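Local coordinates for protein putative S41 protease (Bacteroides fragilis NCTC 9343, PDB 3K50) that is of unknown function but, as a putative S41-family serine protease with a PDZ-like domain, probably cleaves peptide bonds, at residues S73-Y81 / A92-A103; V172-E180 / Y191-A199. One frame throughout, in Å; residues are numbered along the deposited sequence.

How the interactions relate
Following the chain from the N terminus, interaction 1 comes first: strand 76-82 turns back as strand 90-97, and the chain then runs through a tight turn into helix 102-105, closing a hairpin at one edge of a five-stranded antiparallel sheet, probably that of the PDZ-like domain. Three more strands complete that sheet before interaction 2 closes a second hairpin, strands 176-184 and 187-194, at the edge of the six-stranded mixed sheet of the peptidase domain. The two are in series, neither nested nor crossed, with centres about 16 Å apart. They nevertheless touch: Y96 stacks on H177 and probably hydrogen-bonds D173, while P99 packs against D173, tying the PDZ-like domain to the peptidase domain.

Interaction 1 (S73-Y81 / A92-A103); sequences SYGFDYTLY and ALISYVVPGSPA. With GOL (glycerol), chain C.
With CG of F76 held between its backbone N and carbonyl carbon (chi1 70°), the ring brings CD2 to 4.0 Å from I94 CG1, the two side chains meeting at about a right angle, and its CB lies against A103 CB. Y78 takes the same first torsion (67°), placing CD2 near A92 CB, which L80 CD2 also touches; Y78 OH is hydrogen-bonded to E127 OE2. The strands pair antiparallel, T79 and L93 exchanging two backbone bonds, as the edge hairpin of a five-stranded sheet consistent with a PDZ-like domain. V98 N donates an almost straight bond of 2.7 Å to G75 O, in the carbonyl plane. A103 N, in helix 102-105, reaches Y74 O at 2.9 Å. G75 (phi 96°) faces S101 CB, leaving no room for a side chain. S101 ends a type II turn from V98 and caps the helix, OG to E104 N. A water 2.6 Å from T79 OG1 donates to L93 O at 2.7 Å. A glycerol, probably from the crystallisation liquor, hydrogen-bonds S95 OG through O2 (2.8 Å) and D77 OD2 weakly through O1 (3.3 Å). Apolar packing thus occupies one face; the other mixes L93, its CB meeting Y81 CE1, with polar groups of D77, T79 and S95.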
loop_
_atom_site.group_PDB
_atom_site.type_symbol
_atom_site.label_atom_id
_atom_site.label_comp_id
_atom_site.label_asym_id
_atom_site.label_seq_id
_atom_site.Cartn_x
_atom_site.Cartn_y
_atom_site.Cartn_z
ATOM N N SER A 73 -17.669 -0.611 6.566
ATOM C CA SER A 73 -16.975 0.650 6.913
ATOM C C SER A 73 -17.569 1.802 6.148
ATOM O O SER A 73 -18.381 1.584 5.246
ATOM C CB SER A 73 -15.461 0.574 6.639
ATOM O OG SER A 73 -15.143 0.510 5.254
ATOM N N TYR A 74 -17.206 3.023 6.562
ATOM C CA TYR A 74 -17.727 4.249 5.924
ATOM C C TYR A 74 -16.958 4.612 4.630
ATOM O O TYR A 74 -17.442 5.380 3.803
ATOM C CB TYR A 74 -17.669 5.401 6.911
ATOM C CG TYR A 74 -18.714 5.364 8.030
ATOM C CD1 TYR A 74 -20.088 5.434 7.750
ATOM C CD2 TYR A 74 -18.320 5.344 9.344
ATOM C CE1 TYR A 74 -21.054 5.417 8.794
ATOM C CE2 TYR A 74 -19.246 5.377 10.388
ATOM C CZ TYR A 74 -20.599 5.412 10.111
ATOM O OH TYR A 74 -21.453 5.437 11.157
ATOM N N GLY A 75 -15.763 4.059 4.482
ATOM C CA GLY A 75 -14.961 4.223 3.293
ATOM C C GLY A 75 -13.922 5.324 3.385
ATOM O O GLY A 75 -13.507 5.844 2.340
ATOM N N PHE A 76 -13.495 5.728 4.590
ATOM C CA PHE A 76 -12.399 6.716 4.667
ATOM C C PHE A 76 -11.354 6.379 5.712
ATOM O O PHE A 76 -11.649 5.730 6.700
ATOM C CB PHE A 76 -12.917 8.119 4.913
ATOM C CG PHE A 76 -13.497 8.333 6.326
ATOM C CD1 PHE A 76 -14.792 7.983 6.611
ATOM C CD2 PHE A 76 -12.716 8.897 7.339
ATOM C CE1 PHE A 76 -15.318 8.177 7.878
ATOM C CE2 PHE A 76 -13.221 9.058 8.602
ATOM C CZ PHE A 76 -14.531 8.713 8.865
ATOM N N ASP A 77 -10.125 6.809 5.464
ATOM C CA ASP A 77 -9.049 6.705 6.449
ATOM C C ASP A 77 -8.773 8.076 6.987
ATOM O O ASP A 77 -9.004 9.075 6.305
ATOM C CB ASP A 77 -7.752 6.154 5.847
ATOM C CG ASP A 77 -7.852 4.700 5.473
ATOM O OD1 ASP A 77 -8.727 4.014 6.069
ATOM O OD2 ASP A 77 -7.078 4.252 4.569
ATOM N N TYR A 78 -8.217 8.136 8.194
ATOM C CA TYR A 78 -7.988 9.396 8.850
ATOM C C TYR A 78 -6.832 9.400 9.850
ATOM O O TYR A 78 -6.295 8.375 10.158
ATOM C CB TYR A 78 -9.244 9.752 9.644
ATOM C CG TYR A 78 -9.468 8.790 10.789
ATOM C CD1 TYR A 78 -10.155 7.600 10.584
ATOM C CD2 TYR A 78 -8.963 9.042 12.056
ATOM C CE1 TYR A 78 -10.354 6.705 11.588
ATOM C CE2 TYR A 78 -9.133 8.132 13.077
ATOM C CZ TYR A 78 -9.846 6.963 12.835
ATOM O OH TYR A 78 -10.047 6.038 13.829
ATOM N N THR A 79 -6.534 10.574 10.391
ATOM C CA THR A 79 -5.561 10.756 11.461
ATOM C C THR A 79 -6.135 11.765 12.386
ATOM O O THR A 79 -6.625 12.799 11.926
ATOM C CB THR A 79 -4.269 11.406 10.994
ATOM O OG1 THR A 79 -3.723 10.664 9.905
ATOM C CG2 THR A 79 -3.250 11.487 12.170
ATOM N N LEU A 80 -6.039 11.493 13.689
ATOM C CA LEU A 80 -6.521 12.403 14.748
ATOM C C LEU A 80 -5.502 13.457 15.140
ATOM O O LEU A 80 -4.305 13.165 15.220
ATOM C CB LEU A 80 -6.832 11.627 16.027
ATOM C CG LEU A 80 -7.969 10.660 15.928
ATOM C CD1 LEU A 80 -8.352 10.186 17.320
ATOM C CD2 LEU A 80 -9.152 11.336 15.245
ATOM N N TYR A 81 -5.993 14.672 15.363
ATOM C CA TYR A 81 -5.202 15.800 15.845
ATOM C C TYR A 81 -5.983 16.429 16.971
ATOM O O TYR A 81 -7.193 16.628 16.852
ATOM C CB TYR A 81 -4.997 16.875 14.762
ATOM C CG TYR A 81 -4.044 16.479 13.708
ATOM C CD1 TYR A 81 -4.419 15.571 12.724
ATOM C CD2 TYR A 81 -2.750 16.993 13.673
ATOM C CE1 TYR A 81 -3.544 15.170 11.761
ATOM C CE2 TYR A 81 -1.852 16.569 12.705
ATOM C CZ TYR A 81 -2.277 15.672 11.736
ATOM O OH TYR A 81 -1.432 15.263 10.736
ATOM N N ALA A 92 -10.514 14.822 12.967
ATOM C CA ALA A 92 -10.045 13.738 12.109
ATOM C C ALA A 92 -9.751 14.220 10.662
ATOM O O ALA A 92 -10.672 14.557 9.910
ATOM C CB ALA A 92 -11.051 12.571 12.100
ATOM N N LEU A 93 -8.474 14.243 10.289
ATOM C CA LEU A 93 -8.043 14.657 8.965
ATOM C C LEU A 93 -8.173 13.472 8.007
ATOM O O LEU A 93 -7.515 12.452 8.207
ATOM C CB LEU A 93 -6.574 15.144 8.982
ATOM C CG LEU A 93 -5.946 15.494 7.637
ATOM C CD1 LEU A 93 -6.800 16.511 6.908
ATOM C CD2 LEU A 93 -4.496 16.029 7.757
ATOM N N ILE A 94 -8.986 13.624 6.951
ATOM C CA ILE A 94 -9.205 12.519 5.997
ATOM C C ILE A 94 -8.018 12.369 5.050
ATOM O O ILE A 94 -7.627 13.339 4.405
ATOM C CB ILE A 94 -10.547 12.699 5.237
ATOM C CG1 ILE A 94 -11.698 12.607 6.247
ATOM C CG2 ILE A 94 -10.674 11.634 4.139
ATOM C CD1 ILE A 94 -13.100 12.949 5.692
ATOM N N SER A 95 -7.477 11.147 4.941
ATOM C CA SER A 95 -6.344 10.844 4.123
ATOM C C SER A 95 -6.677 10.059 2.831
ATOM O O SER A 95 -5.874 10.029 1.951
ATOM C CB SER A 95 -5.368 9.964 4.926
ATOM O OG SER A 95 -6.033 8.746 5.357
ATOM N N TYR A 96 -7.830 9.409 2.752
ATOM C CA TYR A 96 -8.179 8.534 1.632
ATOM C C TYR A 96 -9.691 8.306 1.696
ATOM O O TYR A 96 -10.259 8.120 2.817
ATOM C CB TYR A 96 -7.437 7.210 1.791
ATOM C CG TYR A 96 -7.501 6.281 0.607
ATOM C CD1 TYR A 96 -8.475 5.366 0.517
ATOM C CD2 TYR A 96 -6.497 6.263 -0.367
ATOM C CE1 TYR A 96 -8.537 4.479 -0.540
ATOM C CE2 TYR A 96 -6.534 5.381 -1.395
ATOM C CZ TYR A 96 -7.568 4.487 -1.477
ATOM O OH TYR A 96 -7.662 3.587 -2.513
ATOM N N VAL A 97 -10.364 8.392 0.543
ATOM C CA VAL A 97 -11.806 8.113 0.450
ATOM C C VAL A 97 -11.992 7.034 -0.612
ATOM O O VAL A 97 -11.530 7.193 -1.765
ATOM C CB VAL A 97 -12.583 9.386 0.067
ATOM C CG1 VAL A 97 -14.088 9.099 -0.220
ATOM C CG2 VAL A 97 -12.439 10.401 1.178
ATOM N N VAL A 98 -12.685 5.959 -0.255
ATOM C CA VAL A 98 -12.965 4.874 -1.147
ATOM C C VAL A 98 -14.081 5.292 -2.109
ATOM O O VAL A 98 -15.121 5.784 -1.651
ATOM C CB VAL A 98 -13.417 3.613 -0.364
ATOM C CG1 VAL A 98 -13.988 2.566 -1.277
ATOM C CG2 VAL A 98 -12.242 3.030 0.486
ATOM N N PRO A 99 -13.847 5.143 -3.426
ATOM C CA PRO A 99 -14.834 5.462 -4.458
ATOM C C PRO A 99 -16.127 4.677 -4.244
ATOM O O PRO A 99 -16.105 3.496 -3.959
ATOM C CB PRO A 99 -14.155 5.047 -5.755
ATOM C CG PRO A 99 -12.714 4.955 -5.470
ATOM C CD PRO A 99 -12.560 4.690 -3.994
ATOM N N GLY A 100 -17.248 5.363 -4.333
ATOM C CA GLY A 100 -18.521 4.728 -4.175
ATOM C C GLY A 100 -18.941 4.418 -2.755
ATOM O O GLY A 100 -19.954 3.758 -2.575
ATOM N N SER A 101 -18.237 4.936 -1.762
ATOM C CA SER A 101 -18.520 4.697 -0.359
ATOM C C SER A 101 -19.486 5.714 0.241
ATOM O O SER A 101 -19.780 6.718 -0.374
ATOM C CB SER A 101 -17.205 4.800 0.425
ATOM O OG SER A 101 -16.598 6.092 0.333
ATOM N N PRO A 102 -20.013 5.427 1.442
ATOM C CA PRO A 102 -20.733 6.418 2.213
ATOM C C PRO A 102 -19.969 7.752 2.353
ATOM O O PRO A 102 -20.588 8.807 2.257
ATOM C CB PRO A 102 -20.851 5.749 3.603
ATOM C CG PRO A 102 -20.912 4.328 3.329
ATOM C CD PRO A 102 -20.021 4.112 2.111
ATOM N N ALA A 103 -18.653 7.703 2.562
ATOM C CA ALA A 103 -17.828 8.918 2.704
ATOM C C ALA A 103 -17.906 9.798 1.437
ATOM O O ALA A 103 -18.139 11.029 1.475
ATOM C CB ALA A 103 -16.327 8.524 3.019
HETATM C C1 GOL C . -3.905 5.691 6.192
HETATM O O1 GOL C . -4.099 5.651 4.789
HETATM C C2 GOL C . -3.707 7.161 6.605
HETATM O O2 GOL C . -4.660 7.611 7.573
HETATM C C3 GOL C . -2.258 7.392 7.053
HETATM O O3 GOL C . -1.981 8.747 7.312
HETATM O O HOH W 1 -4.805 12.079 7.963
#

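Interaction 2 (V172-E180 / Y191-A199); sequences VDKPVHRFE and YLMYNEFKA
P175 to E180 run antiparallel to Y191 to N195, but a classic beta bulge interrupts the pairing: H177 N (2.9 Å) and, weakly, R178 N (3.3 Å) both donate to M193 O. The extra residue turns H177 toward the partner strand, where its CB lies 3.8 Å from SE of M193, a selenomethionine. The two side chains run side by side and point the same way; CG of each is anti to its backbone N (chi1 -175° in H177). R178 NH1 lies over one imidazole face and donates to H177 O. Y96 stacks on the opposite face, so the imidazole lies between the phenol ring and R178 NH1. The V176 and L192 side chains cross at about a right angle, CG1 of V176 meeting CD1 of L192 at 4.1 Å. P175 CB presses on E196 O (3.1 Å) and on Y194 CE1 (3.8 Å), and P175 O accepts N195 N. One water donates to D173 OD2 at 2.6 Å and accepts from N195 ND2; D173 OD2 is also hydrogen-bonded to Y96 OH. Another joins D173 O to E196 OE1. Y191 OH extends to D230 on strand 226-230. This is a bulged beta hairpin at the edge of a mixed sheet, consistent with the ClpP/crotonase-like fold of S41 peptidases.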
loop_
_atom_site.group_PDB
_atom_site.type_symbol
_atom_site.label_atom_id
_atom_site.label_comp_id
_atom_site.label_asym_id
_atom_site.label_seq_id
_atom_site.Cartn_x
_atom_site.Cartn_y
_atom_site.Cartn_z
ATOM N N VAL A 172 -15.543 -2.584 -1.462
ATOM C CA VAL A 172 -14.431 -3.116 -2.196
ATOM C C VAL A 172 -13.700 -1.925 -2.802
ATOM O O VAL A 172 -14.296 -1.138 -3.550
ATOM C CB VAL A 172 -14.890 -4.057 -3.281
ATOM C CG1 VAL A 172 -13.730 -4.326 -4.277
ATOM C CG2 VAL A 172 -15.361 -5.341 -2.638
ATOM N N ASP A 173 -12.438 -1.767 -2.444
ATOM C CA ASP A 173 -11.644 -0.641 -2.928
ATOM C C ASP A 173 -10.768 -1.073 -4.111
ATOM O O ASP A 173 -10.015 -2.032 -4.008
ATOM C CB ASP A 173 -10.767 -0.057 -1.802
ATOM C CG ASP A 173 -10.063 1.245 -2.223
ATOM O OD1 ASP A 173 -10.681 2.021 -2.962
ATOM O OD2 ASP A 173 -8.903 1.501 -1.849
ATOM N N LYS A 174 -10.859 -0.343 -5.213
ATOM C CA LYS A 174 -10.102 -0.626 -6.453
ATOM C C LYS A 174 -8.647 -0.078 -6.434
ATOM O O LYS A 174 -8.396 1.051 -6.017
ATOM C CB LYS A 174 -10.908 -0.091 -7.645
ATOM C CG LYS A 174 -12.234 -0.906 -7.834
ATOM C CD LYS A 174 -13.132 -0.437 -9.022
ATOM N N PRO A 175 -7.659 -0.885 -6.859
ATOM C CA PRO A 175 -6.285 -0.365 -6.800
ATOM C C PRO A 175 -5.945 0.903 -7.604
ATOM O O PRO A 175 -5.140 1.715 -7.113
ATOM C CB PRO A 175 -5.440 -1.524 -7.346
ATOM C CG PRO A 175 -6.303 -2.714 -7.253
ATOM C CD PRO A 175 -7.703 -2.262 -7.349
ATOM N N VAL A 176 -6.510 1.062 -8.803
ATOM C CA VAL A 176 -6.264 2.254 -9.620
ATOM C C VAL A 176 -7.118 3.355 -9.017
ATOM O O VAL A 176 -8.296 3.543 -9.381
ATOM C CB VAL A 176 -6.596 2.048 -11.074
ATOM C CG1 VAL A 176 -6.444 3.355 -11.841
ATOM C CG2 VAL A 176 -5.700 0.965 -11.682
ATOM N N HIS A 177 -6.530 4.048 -8.059
ATOM C CA HIS A 177 -7.278 5.057 -7.249
ATOM C C HIS A 177 -7.420 6.409 -7.859
ATOM O O HIS A 177 -8.471 7.046 -7.753
ATOM C CB HIS A 177 -6.605 5.188 -5.888
ATOM C CG HIS A 177 -7.334 6.076 -4.940
ATOM N ND1 HIS A 177 -8.595 5.783 -4.471
ATOM C CD2 HIS A 177 -6.983 7.264 -4.393
ATOM C CE1 HIS A 177 -8.977 6.754 -3.655
ATOM N NE2 HIS A 177 -8.017 7.664 -3.593
ATOM N N ARG A 178 -6.381 6.872 -8.522
ATOM C CA ARG A 178 -6.466 8.157 -9.200
ATOM C C ARG A 178 -5.445 8.181 -10.365
ATOM O O ARG A 178 -4.332 7.631 -10.240
ATOM C CB ARG A 178 -6.187 9.303 -8.213
ATOM C CG ARG A 178 -7.069 10.587 -8.383
ATOM C CD ARG A 178 -8.546 10.345 -7.993
ATOM N NE ARG A 178 -9.010 10.727 -6.631
ATOM C CZ ARG A 178 -10.005 10.122 -5.945
ATOM N NH1 ARG A 178 -10.548 8.953 -6.329
ATOM N NH2 ARG A 178 -10.373 10.623 -4.773
ATOM N N PHE A 179 -5.862 8.888 -11.419
ATOM C CA PHE A 179 -5.182 9.053 -12.707
ATOM C C PHE A 179 -5.141 10.496 -13.147
ATOM O O PHE A 179 -6.136 11.227 -13.005
ATOM C CB PHE A 179 -6.003 8.328 -13.779
ATOM C CG PHE A 179 -5.543 8.558 -15.209
ATOM C CD1 PHE A 179 -5.998 9.651 -15.958
ATOM C CD2 PHE A 179 -4.701 7.631 -15.829
ATOM C CE1 PHE A 179 -5.594 9.847 -17.314
ATOM C CE2 PHE A 179 -4.304 7.807 -17.161
ATOM C CZ PHE A 179 -4.760 8.940 -17.902
ATOM N N GLU A 180 -4.016 10.926 -13.702
ATOM C CA GLU A 180 -4.015 12.235 -14.326
ATOM C C GLU A 180 -2.846 12.404 -15.250
ATOM O O GLU A 180 -1.790 11.789 -15.020
ATOM C CB GLU A 180 -3.807 13.322 -13.272
ATOM C CG GLU A 180 -5.043 13.909 -12.741
ATOM C CD GLU A 180 -4.745 15.190 -12.171
ATOM O OE1 GLU A 180 -3.772 15.235 -11.380
ATOM O OE2 GLU A 180 -5.443 16.144 -12.556
ATOM N N TYR A 191 0.435 10.750 -13.767
ATOM C CA TYR A 191 0.343 10.586 -12.309
ATOM C C TYR A 191 -0.587 9.390 -12.036
ATOM O O TYR A 191 -1.726 9.342 -12.523
ATOM C CB TYR A 191 -0.205 11.850 -11.609
ATOM C CG TYR A 191 -0.546 11.604 -10.147
ATOM C CD1 TYR A 191 0.465 11.516 -9.197
ATOM C CD2 TYR A 191 -1.847 11.451 -9.730
ATOM C CE1 TYR A 191 0.199 11.292 -7.868
ATOM C CE2 TYR A 191 -2.140 11.185 -8.378
ATOM C CZ TYR A 191 -1.123 11.121 -7.472
ATOM O OH TYR A 191 -1.364 10.853 -6.180
ATOM N N LEU A 192 -0.092 8.437 -11.281
ATOM C CA LEU A 192 -0.888 7.300 -10.890
ATOM C C LEU A 192 -0.806 7.005 -9.406
ATOM O O LEU A 192 0.257 6.701 -8.893
ATOM C CB LEU A 192 -0.430 6.050 -11.657
ATOM C CG LEU A 192 -1.104 4.692 -11.406
ATOM C CD1 LEU A 192 -2.536 4.706 -11.943
ATOM C CD2 LEU A 192 -0.332 3.605 -12.061
HETATM N N MSE A 193 -1.966 7.043 -8.757
HETATM C CA MSE A 193 -2.137 6.623 -7.367
HETATM C C MSE A 193 -2.644 5.156 -7.413
HETATM O O MSE A 193 -3.815 4.919 -7.660
HETATM C CB MSE A 193 -3.081 7.569 -6.636
HETATM C CG MSE A 193 -2.966 7.529 -5.164
HETATM SE SE MSE A 193 -3.243 5.838 -4.196
HETATM C CE MSE A 193 -2.689 6.528 -2.443
ATOM N N TYR A 194 -1.710 4.203 -7.228
ATOM C CA TYR A 194 -1.955 2.756 -7.341
ATOM C C TYR A 194 -1.816 2.182 -5.956
ATOM O O TYR A 194 -0.717 2.159 -5.403
ATOM C CB TYR A 194 -0.929 2.109 -8.272
ATOM C CG TYR A 194 -1.121 0.609 -8.516
ATOM C CD1 TYR A 194 -2.184 0.151 -9.225
ATOM C CD2 TYR A 194 -0.163 -0.313 -8.116
ATOM C CE1 TYR A 194 -2.348 -1.249 -9.506
ATOM C CE2 TYR A 194 -0.296 -1.690 -8.379
ATOM C CZ TYR A 194 -1.374 -2.145 -9.078
ATOM O OH TYR A 194 -1.506 -3.483 -9.350
ATOM N N ASN A 195 -2.913 1.701 -5.388
ATOM C CA ASN A 195 -2.902 1.439 -3.928
ATOM C C ASN A 195 -2.753 0.009 -3.450
ATOM O O ASN A 195 -2.611 -0.199 -2.272
ATOM C CB ASN A 195 -4.168 2.065 -3.294
ATOM C CG ASN A 195 -3.944 2.523 -1.850
ATOM O OD1 ASN A 195 -2.936 3.124 -1.547
ATOM N ND2 ASN A 195 -4.865 2.193 -0.968
ATOM N N GLU A 196 -2.765 -0.961 -4.360
ATOM C CA GLU A 196 -2.692 -2.343 -3.971
ATOM C C GLU A 196 -2.337 -3.179 -5.177
ATOM O O GLU A 196 -2.892 -2.978 -6.245
ATOM C CB GLU A 196 -4.051 -2.809 -3.404
ATOM C CG GLU A 196 -3.978 -4.108 -2.774
ATOM C CD GLU A 196 -5.327 -4.662 -2.332
ATOM O OE1 GLU A 196 -6.387 -4.092 -2.664
ATOM O OE2 GLU A 196 -5.297 -5.705 -1.654
ATOM N N PHE A 197 -1.364 -4.082 -5.014
ATOM C CA PHE A 197 -1.000 -5.000 -6.089
ATOM C C PHE A 197 -1.985 -6.181 -6.059
ATOM O O PHE A 197 -1.697 -7.265 -5.522
ATOM C CB PHE A 197 0.465 -5.456 -5.943
ATOM C CG PHE A 197 1.465 -4.343 -6.195
ATOM C CD1 PHE A 197 1.712 -3.405 -5.247
ATOM C CD2 PHE A 197 2.143 -4.258 -7.396
ATOM C CE1 PHE A 197 2.601 -2.368 -5.489
ATOM C CE2 PHE A 197 3.030 -3.229 -7.644
ATOM C CZ PHE A 197 3.247 -2.273 -6.687
ATOM N N LYS A 198 -3.120 -5.985 -6.699
ATOM C CA LYS A 198 -4.186 -6.972 -6.722
ATOM C C LYS A 198 -4.741 -7.028 -8.145
ATOM O O LYS A 198 -5.061 -6.000 -8.705
ATOM C CB LYS A 198 -5.246 -6.546 -5.698
ATOM C CG LYS A 198 -6.224 -7.666 -5.346
ATOM C CD LYS A 198 -7.199 -7.204 -4.320
ATOM C CE LYS A 198 -8.222 -8.248 -3.987
ATOM N NZ LYS A 198 -9.149 -7.662 -2.980
ATOM N N ALA A 199 -4.861 -8.225 -8.700
ATOM C CA ALA A 199 -5.169 -8.421 -10.087
ATOM C C ALA A 199 -6.635 -8.223 -10.390
ATOM O O ALA A 199 -6.951 -7.700 -11.436
ATOM C CB ALA A 199 -4.656 -9.824 -10.558
HETATM O O HOH W 2 -6.869 -0.105 -1.925
HETATM O O HOH W 3 -7.233 -1.975 -3.686
#